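Local coordinates for protein GCN5-related N-acetyltransferase (Ralstonia eutropha JMP134, PDB 2Q0Y) that probably transfers acyl groups, as an acetyltransferase of the GNAT family, and binds zinc and magnesium ions, at residues A[16-21]-A[92-97]; A[56-61]-A[106-111]; A[68-73]-A[113-118]. One frame throughout, in Å; residues are numbered along the deposited sequence.

Contact 1 (A[16-21]-A[92-97]); sequences CRHREA and NLYVDP. With FMT (formic acid), chain G.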
# COMPACT_ATOMS: atom_id res chain seq x y z
N CYS A 16 -20.17 -3.57 1.14
CA CYS A 16 -20.16 -3.43 -0.32
C CYS A 16 -20.88 -2.17 -0.78
O CYS A 16 -20.44 -1.53 -1.72
CB CYS A 16 -20.81 -4.65 -0.97
SG CYS A 16 -19.90 -6.19 -0.67
N ARG A 17 -21.98 -1.84 -0.13
CA ARG A 17 -22.74 -0.61 -0.44
C ARG A 17 -21.92 0.63 -0.13
O ARG A 17 -21.91 1.60 -0.91
CB ARG A 17 -24.06 -0.55 0.35
CG ARG A 17 -25.21 -1.32 -0.25
CD ARG A 17 -26.48 -1.30 0.67
NE ARG A 17 -27.09 0.03 0.79
CZ ARG A 17 -28.22 0.39 0.18
N HIS A 18 -21.25 0.62 1.03
CA HIS A 18 -20.39 1.73 1.44
C HIS A 18 -19.25 1.97 0.45
O HIS A 18 -18.97 3.10 0.05
CB HIS A 18 -19.81 1.48 2.83
CG HIS A 18 -20.80 1.67 3.94
ND1 HIS A 18 -20.48 1.39 5.25
CD2 HIS A 18 -22.08 2.11 3.95
CE1 HIS A 18 -21.52 1.66 6.02
NE2 HIS A 18 -22.50 2.10 5.25
N ARG A 19 -18.57 0.89 0.07
CA ARG A 19 -17.48 0.99 -0.88
C ARG A 19 -17.95 1.61 -2.19
O ARG A 19 -17.31 2.52 -2.70
CB ARG A 19 -16.86 -0.39 -1.12
CG ARG A 19 -15.62 -0.38 -2.01
CD ARG A 19 -14.90 -1.70 -1.95
NE ARG A 19 -13.64 -1.72 -2.69
CZ ARG A 19 -12.48 -1.25 -2.24
NH1 ARG A 19 -12.40 -0.63 -1.07
NH2 ARG A 19 -11.40 -1.34 -2.99
N GLU A 20 -19.05 1.11 -2.75
CA GLU A 20 -19.55 1.63 -4.02
C GLU A 20 -19.93 3.10 -3.90
O GLU A 20 -19.57 3.93 -4.76
CB GLU A 20 -20.76 0.79 -4.46
CG GLU A 20 -21.37 1.17 -5.79
CD GLU A 20 -22.36 0.12 -6.29
OE1 GLU A 20 -22.00 -1.08 -6.38
OE2 GLU A 20 -23.50 0.50 -6.61
N ALA A 21 -20.66 3.44 -2.83
CA ALA A 21 -21.15 4.82 -2.64
C ALA A 21 -19.97 5.80 -2.48
O ALA A 21 -19.97 6.88 -3.08
CB ALA A 21 -22.11 4.92 -1.44
N ASN A 92 -12.80 2.16 3.11
CA ASN A 92 -14.25 2.13 3.06
C ASN A 92 -14.98 2.98 4.11
O ASN A 92 -16.09 2.64 4.51
CB ASN A 92 -14.78 0.69 3.14
CG ASN A 92 -14.37 -0.14 1.95
OD1 ASN A 92 -14.19 0.38 0.85
ND2 ASN A 92 -14.23 -1.45 2.16
N LEU A 93 -14.38 4.09 4.52
CA LEU A 93 -15.10 5.06 5.36
C LEU A 93 -16.20 5.71 4.53
O LEU A 93 -15.92 6.38 3.52
CB LEU A 93 -14.16 6.14 5.90
CG LEU A 93 -14.86 7.25 6.71
CD1 LEU A 93 -15.63 6.70 7.91
CD2 LEU A 93 -13.89 8.30 7.18
N TYR A 94 -17.44 5.52 4.97
CA TYR A 94 -18.59 6.11 4.31
C TYR A 94 -19.55 6.60 5.38
O TYR A 94 -19.85 5.87 6.34
CB TYR A 94 -19.32 5.14 3.39
CG TYR A 94 -20.43 5.83 2.62
CD1 TYR A 94 -20.13 6.70 1.56
CD2 TYR A 94 -21.76 5.66 2.96
CE1 TYR A 94 -21.14 7.35 0.86
CE2 TYR A 94 -22.78 6.31 2.29
CZ TYR A 94 -22.46 7.16 1.23
OH TYR A 94 -23.48 7.79 0.55
N VAL A 95 -20.03 7.83 5.21
CA VAL A 95 -21.05 8.39 6.09
C VAL A 95 -22.28 8.82 5.28
O VAL A 95 -22.17 9.54 4.29
CB VAL A 95 -20.50 9.61 6.90
CG1 VAL A 95 -21.55 10.14 7.84
CG2 VAL A 95 -19.25 9.26 7.68
N ASP A 96 -23.46 8.39 5.72
CA ASP A 96 -24.72 8.79 5.08
C ASP A 96 -24.73 10.30 4.82
O ASP A 96 -24.44 11.07 5.71
CB ASP A 96 -25.92 8.44 5.97
CG ASP A 96 -27.23 8.95 5.42
OD1 ASP A 96 -27.71 8.37 4.43
OD2 ASP A 96 -27.79 9.93 5.96
N PRO A 97 -25.06 10.71 3.58
CA PRO A 97 -25.05 12.11 3.20
C PRO A 97 -25.87 13.07 4.05
O PRO A 97 -25.57 14.27 4.07
CB PRO A 97 -25.61 12.07 1.77
CG PRO A 97 -25.27 10.78 1.26
CD PRO A 97 -25.35 9.85 2.43
C FMT G . -9.38 0.21 -0.77
O1 FMT G . -8.72 -0.38 -1.58
O2 FMT G . -9.98 1.20 -1.09
O HOH W 1 -17.70 0.64 5.56

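Contact 2 (A[56-61]-A[106-111]); sequences WVMEEG and QALMNR. With ZN (zinc ion), chain B.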
# COMPACT_ATOMS: atom_id res chain seq x y z
N TRP A 56 -16.01 -0.87 12.16
CA TRP A 56 -17.01 -0.37 13.07
C TRP A 56 -18.16 0.21 12.27
O TRP A 56 -17.96 0.73 11.16
CB TRP A 56 -16.41 0.72 13.96
CG TRP A 56 -15.15 0.33 14.68
CD1 TRP A 56 -13.85 0.57 14.29
CD2 TRP A 56 -15.06 -0.36 15.92
NE1 TRP A 56 -12.97 0.06 15.22
CE2 TRP A 56 -13.69 -0.52 16.23
CE3 TRP A 56 -16.02 -0.88 16.80
CZ2 TRP A 56 -13.25 -1.17 17.39
CZ3 TRP A 56 -15.58 -1.51 17.97
CH2 TRP A 56 -14.22 -1.65 18.24
N VAL A 57 -19.36 0.14 12.83
CA VAL A 57 -20.57 0.67 12.22
C VAL A 57 -21.21 1.69 13.18
O VAL A 57 -21.33 1.43 14.37
CB VAL A 57 -21.56 -0.47 11.92
CG1 VAL A 57 -22.85 0.05 11.34
CG2 VAL A 57 -20.91 -1.50 10.96
N MSE A 58 -21.59 2.87 12.67
CA MSE A 58 -22.36 3.83 13.46
C MSE A 58 -23.85 3.69 13.13
O MSE A 58 -24.24 3.71 11.95
CB MSE A 58 -21.92 5.27 13.17
CG MSE A 58 -22.49 6.30 14.13
SE MSE A 58 -21.58 6.17 15.86
CE MSE A 58 -19.88 6.87 15.36
N GLU A 59 -24.66 3.56 14.16
CA GLU A 59 -26.09 3.34 14.02
C GLU A 59 -26.91 4.39 14.77
O GLU A 59 -26.50 4.86 15.82
CB GLU A 59 -26.49 1.98 14.57
CG GLU A 59 -25.75 0.83 13.98
CD GLU A 59 -26.33 -0.48 14.42
OE1 GLU A 59 -26.68 -0.61 15.61
OE2 GLU A 59 -26.45 -1.37 13.56
N GLU A 60 -28.04 4.74 14.17
CA GLU A 60 -29.03 5.62 14.78
C GLU A 60 -30.23 4.75 15.11
O GLU A 60 -30.87 4.22 14.21
CB GLU A 60 -29.44 6.76 13.83
CG GLU A 60 -30.65 7.56 14.30
CD GLU A 60 -30.99 8.75 13.42
OE1 GLU A 60 -30.33 8.91 12.38
OE2 GLU A 60 -31.91 9.52 13.77
N GLY A 61 -30.51 4.58 16.39
CA GLY A 61 -31.61 3.72 16.79
C GLY A 61 -31.55 2.37 16.11
O GLY A 61 -32.57 1.87 15.64
N GLN A 106 -15.02 11.53 11.89
CA GLN A 106 -13.92 11.66 12.85
C GLN A 106 -14.03 10.63 13.98
O GLN A 106 -13.02 10.04 14.39
CB GLN A 106 -13.88 13.08 13.39
CG GLN A 106 -12.78 13.28 14.42
CD GLN A 106 -12.50 14.73 14.73
OE1 GLN A 106 -13.25 15.62 14.34
NE2 GLN A 106 -11.40 14.98 15.43
N ALA A 107 -15.25 10.37 14.44
CA ALA A 107 -15.48 9.36 15.48
C ALA A 107 -15.07 7.95 15.02
O ALA A 107 -14.40 7.22 15.76
CB ALA A 107 -16.92 9.36 15.90
N LEU A 108 -15.45 7.58 13.81
CA LEU A 108 -15.04 6.30 13.24
C LEU A 108 -13.53 6.23 13.02
O LEU A 108 -12.91 5.21 13.29
CB LEU A 108 -15.78 6.01 11.93
CG LEU A 108 -17.27 5.67 12.10
CD1 LEU A 108 -17.97 5.56 10.76
CD2 LEU A 108 -17.45 4.39 12.88
N MSE A 109 -12.94 7.32 12.53
CA MSE A 109 -11.48 7.34 12.41
C MSE A 109 -10.81 7.16 13.77
O MSE A 109 -9.82 6.44 13.88
CB MSE A 109 -11.01 8.63 11.77
CG MSE A 109 -11.27 8.73 10.28
SE MSE A 109 -10.14 7.58 9.23
CE MSE A 109 -8.39 8.38 9.61
N ASN A 110 -11.34 7.81 14.80
CA ASN A 110 -10.80 7.66 16.14
C ASN A 110 -10.87 6.22 16.61
O ASN A 110 -9.91 5.71 17.22
CB ASN A 110 -11.54 8.56 17.14
CG ASN A 110 -11.12 10.01 17.06
OD1 ASN A 110 -10.02 10.33 16.65
ND2 ASN A 110 -12.00 10.89 17.51
N ARG A 111 -12.00 5.56 16.35
CA ARG A 111 -12.14 4.15 16.71
C ARG A 111 -11.13 3.26 15.97
O ARG A 111 -10.56 2.34 16.56
CB ARG A 111 -13.54 3.60 16.42
CG ARG A 111 -14.60 3.98 17.43
CD ARG A 111 -14.75 2.97 18.60
NE ARG A 111 -13.55 2.83 19.45
CZ ARG A 111 -13.04 3.80 20.23
NH1 ARG A 111 -13.59 5.02 20.31
NH2 ARG A 111 -11.95 3.55 20.95
ZN ZN B . -30.63 10.96 11.84

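Contact 3 (A[68-73]-A[113-118]); sequences IGLMVI and EAEFAE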
# COMPACT_ATOMS: atom_id res chain seq x y z
N ILE A 68 -16.68 1.98 8.73
CA ILE A 68 -15.26 2.07 8.41
C ILE A 68 -14.67 0.67 8.43
O ILE A 68 -15.16 -0.23 9.15
CB ILE A 68 -14.53 3.03 9.38
CG1 ILE A 68 -13.14 3.43 8.84
CG2 ILE A 68 -14.45 2.43 10.79
CD1 ILE A 68 -12.53 4.60 9.62
N GLY A 69 -13.64 0.47 7.61
CA GLY A 69 -12.95 -0.81 7.54
C GLY A 69 -11.50 -0.65 7.96
O GLY A 69 -10.89 0.40 7.74
N LEU A 70 -10.93 -1.72 8.52
CA LEU A 70 -9.52 -1.73 8.88
C LEU A 70 -8.90 -3.11 8.71
O LEU A 70 -9.55 -4.13 8.89
CB LEU A 70 -9.30 -1.21 10.31
CG LEU A 70 -9.79 -1.98 11.53
CD1 LEU A 70 -8.74 -2.98 12.08
CD2 LEU A 70 -10.19 -0.98 12.64
N MSE A 71 -7.64 -3.10 8.32
CA MSE A 71 -6.85 -4.29 8.11
C MSE A 71 -5.46 -4.03 8.66
O MSE A 71 -5.06 -2.89 8.84
CB MSE A 71 -6.75 -4.60 6.62
CG MSE A 71 -8.09 -4.70 5.92
SE MSE A 71 -7.82 -4.91 4.02
CE MSE A 71 -7.38 -6.58 4.14
N VAL A 72 -4.76 -5.11 8.97
CA VAL A 72 -3.34 -5.04 9.30
C VAL A 72 -2.69 -5.85 8.19
O VAL A 72 -2.88 -7.07 8.11
CB VAL A 72 -3.04 -5.61 10.68
CG1 VAL A 72 -1.55 -5.58 10.97
CG2 VAL A 72 -3.80 -4.82 11.74
N ILE A 73 -1.97 -5.18 7.30
CA ILE A 73 -1.41 -5.83 6.13
C ILE A 73 0.05 -6.16 6.33
O ILE A 73 0.78 -5.44 7.03
CB ILE A 73 -1.63 -5.00 4.87
CG1 ILE A 73 -0.90 -3.67 4.94
CG2 ILE A 73 -3.14 -4.74 4.69
CD1 ILE A 73 -1.02 -2.85 3.65
N GLU A 113 -8.17 4.20 14.60
CA GLU A 113 -6.83 4.48 15.11
C GLU A 113 -6.60 3.85 16.50
O GLU A 113 -5.53 3.31 16.77
CB GLU A 113 -6.55 5.97 15.15
CG GLU A 113 -6.52 6.60 13.76
CD GLU A 113 -6.30 8.11 13.78
OE1 GLU A 113 -5.93 8.68 14.83
OE2 GLU A 113 -6.55 8.71 12.73
N ALA A 114 -7.61 3.91 17.36
CA ALA A 114 -7.51 3.33 18.71
C ALA A 114 -7.37 1.81 18.65
O ALA A 114 -6.66 1.22 19.46
CB ALA A 114 -8.72 3.70 19.53
N GLU A 115 -8.06 1.18 17.69
CA GLU A 115 -7.94 -0.25 17.48
C GLU A 115 -6.52 -0.61 17.07
O GLU A 115 -5.94 -1.55 17.60
CB GLU A 115 -8.96 -0.72 16.45
CG GLU A 115 -8.95 -2.19 16.20
CD GLU A 115 -9.44 -3.01 17.39
OE1 GLU A 115 -10.19 -2.46 18.21
OE2 GLU A 115 -9.05 -4.20 17.49
N PHE A 116 -5.92 0.16 16.16
CA PHE A 116 -4.52 -0.06 15.79
C PHE A 116 -3.60 0.10 17.01
O PHE A 116 -2.66 -0.68 17.19
CB PHE A 116 -4.07 0.92 14.69
CG PHE A 116 -4.64 0.63 13.32
CD1 PHE A 116 -4.87 -0.67 12.88
CD2 PHE A 116 -4.92 1.68 12.47
CE1 PHE A 116 -5.39 -0.91 11.62
CE2 PHE A 116 -5.46 1.44 11.20
CZ PHE A 116 -5.69 0.14 10.79
N ALA A 117 -3.87 1.09 17.85
CA ALA A 117 -3.07 1.30 19.06
C ALA A 117 -3.16 0.11 20.01
O ALA A 117 -2.15 -0.35 20.53
CB ALA A 117 -3.47 2.56 19.76
N GLU A 118 -4.37 -0.38 20.24
CA GLU A 118 -4.61 -1.57 21.05
C GLU A 118 -3.83 -2.77 20.52
O GLU A 118 -3.33 -3.58 21.30
CB GLU A 118 -6.10 -1.88 21.06
CG GLU A 118 -6.50 -3.15 21.79
CD GLU A 118 -8.00 -3.45 21.64
OE1 GLU A 118 -8.59 -2.96 20.68
OE2 GLU A 118 -8.58 -4.14 22.49

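Contact 1 (A[16-21]-A[92-97])
Ala-21 and His-18, one helical turn apart on helix 12-25, both approach Tyr-94 of strand 86-95 from the same side of its ring, and this is the dense half of the contact. The methyl of Ala-21 lies over the face of the phenol ring, a CH-pi contact with CB 3.8 Å from the ring centroid. His-18 sits nearer the tyrosine backbone: its CB is 3.7 Å from Tyr-94 CB, and its CD2 is equally far from Tyr-94 CD2, with the two rings inclined at 35°. The phenol oxygen reaches past the pair to hydrogen-bond Glu-25.

The rest of the contact is more loosely joined, through a water and polar groups, although Arg-19 and Asn-92 are still buried. A water in the imidazole plane bridges His-18 ND1, at 2.9 Å, and Asn-92 O, to which it donates. Arg-19 runs out extended, CG anti to the backbone N (chi1 -175°), and passes across the amide of Asn-92, its CB, CG and CD lying against OD1. Arg-19 NH1 donates to Asn-92 OD1 at 2.8 Å, the guanidinium turned nearly perpendicular to the amide. Tyr-53 engages Asn-92 ND2, so both ends of this amide are satisfied. A formic acid molecule, probably from the crystallisation liquor, meets the guanidinium edge, with Arg-19 NH2 3.2 Å from its O1; Pro-77 O of the second subunit also accepts from NH2.

Asn-92 has a positive phi, and Leu-93 N bonds an unidentified ligand, probably from the liquor too, though such molecules often mark pockets. This kinked strand is consistent with the acetyl-CoA-binding strand of the GNAT fold, here covered by the N-terminal helix.

Contact 2 (A[56-61]-A[106-111])
Trp-56 and Arg-111 supply the aromatic part of this contact between strand 54-60 and helix 104-118. Arg-111 CB stands over the five-membered ring of Trp-56, 3.8 Å from its centroid, in a CH-pi contact. From there the arginine chain bends at chi2 and chi3 across the same face of the indole, and its guanidinium, turned almost at right angles to the ring, ends 6.0 Å (CZ) from the six-membered centroid, at most a weak cation-pi attraction.

Apolar contacts make up the rest. Leu-108 brings CD2 to within 4.0 Å of Trp-56 CB. Selenomethionine Met-58 starts with CG anti to its backbone N (chi1 -169°) and then bends twice, which carries CE toward the helix, to 3.9 Å from Ala-107 CB and near Leu-108 CD2. No hydrogen bond links the two segments.

Metal binding belongs to the far end of the strand, away from the helix: Glu-60 OE1 ligates a zinc ion at 2.1 Å, and His-99 is a second ligand.

With the helix running roughly antiparallel to the strand, at 149°, alternate strand residues Trp-56 and Met-58 face it, the helix-on-sheet packing found in the alpha/beta GNAT fold.

Contact 3 (A[68-73]-A[113-118])
Strand 68-73 and helix 113-118 run in nearly the same direction, their axes inclined by 27° and 9.8 Å apart at closest approach. The backbones come nearest where Val-72 CA lies 8.3 Å from Phe-116 CA, a gap that side chains must bridge, and no hydrogen bond crosses it.

Phe-116 does most of the bridging. Its CG is anti to the carbonyl carbon (chi1 -72°), which sends the ring from the flank of the helix down to the strand, where the end carrying CE1 and CZ arrives obliquely among three residues. Phe-116 CZ is 3.9 Å from Leu-70 CB, the leucine pointing up to the helix and the phenylalanine down to the strand, side by side. Phe-116 CE1 also comes within 3.4 Å of Met-71 O, and Val-72 CG2 brushes Phe-116 CE1 from 4.2 Å. Selenomethionine Met-71 itself turns its side chain to the other face of the sheet.

Leu-70 takes the less common rotamer with CG between its backbone N and carbonyl carbon (chi1 68°). Its two methyls thereby divide the work: CD1 lies by the phenylalanine, and Leu-70 CD2 is 4.0 Å from Glu-115 CG, the leucine and glutamate chains set roughly perpendicular. The glutamate uses its methylenes here, while its OE2 forms a salt bridge with Arg-119.

Around this pair, Phe-54 and Trp-56 of the adjacent strand 54-60 flank Leu-70 and Glu-115, whereas Ile-90 of strand 86-95, on the other side of strand 63-74, and Ile-121 beyond the helix end pack on Phe-116. Ile-151 of the second subunit also touches that ring, which places this helix end at the dimer interface.

How the contacts relate
The three contacts illustrate how one sheet is sandwiched by helices. Contact 1 sets helix 12-25 on one face of strand 86-95; contacts 2 and 3 place successive turns of helix 104-118 on the opposite face, against the neighbouring strands 54-60 and 63-74. Contacts 2 and 3 are centred 13 Å apart, as are contacts 1 and 2, and contacts 1 and 3 are 18 Å apart. Leu-93, pointing away from contact 1, reaches Leu-108 and Ile-68 and so joins all three. Along the chain the pairs interlace, every first segment preceding every second one. Helix 104-118 connects parallel strands 86-95 and 123-127, a beta-alpha-beta crossover that is part of the GNAT fold.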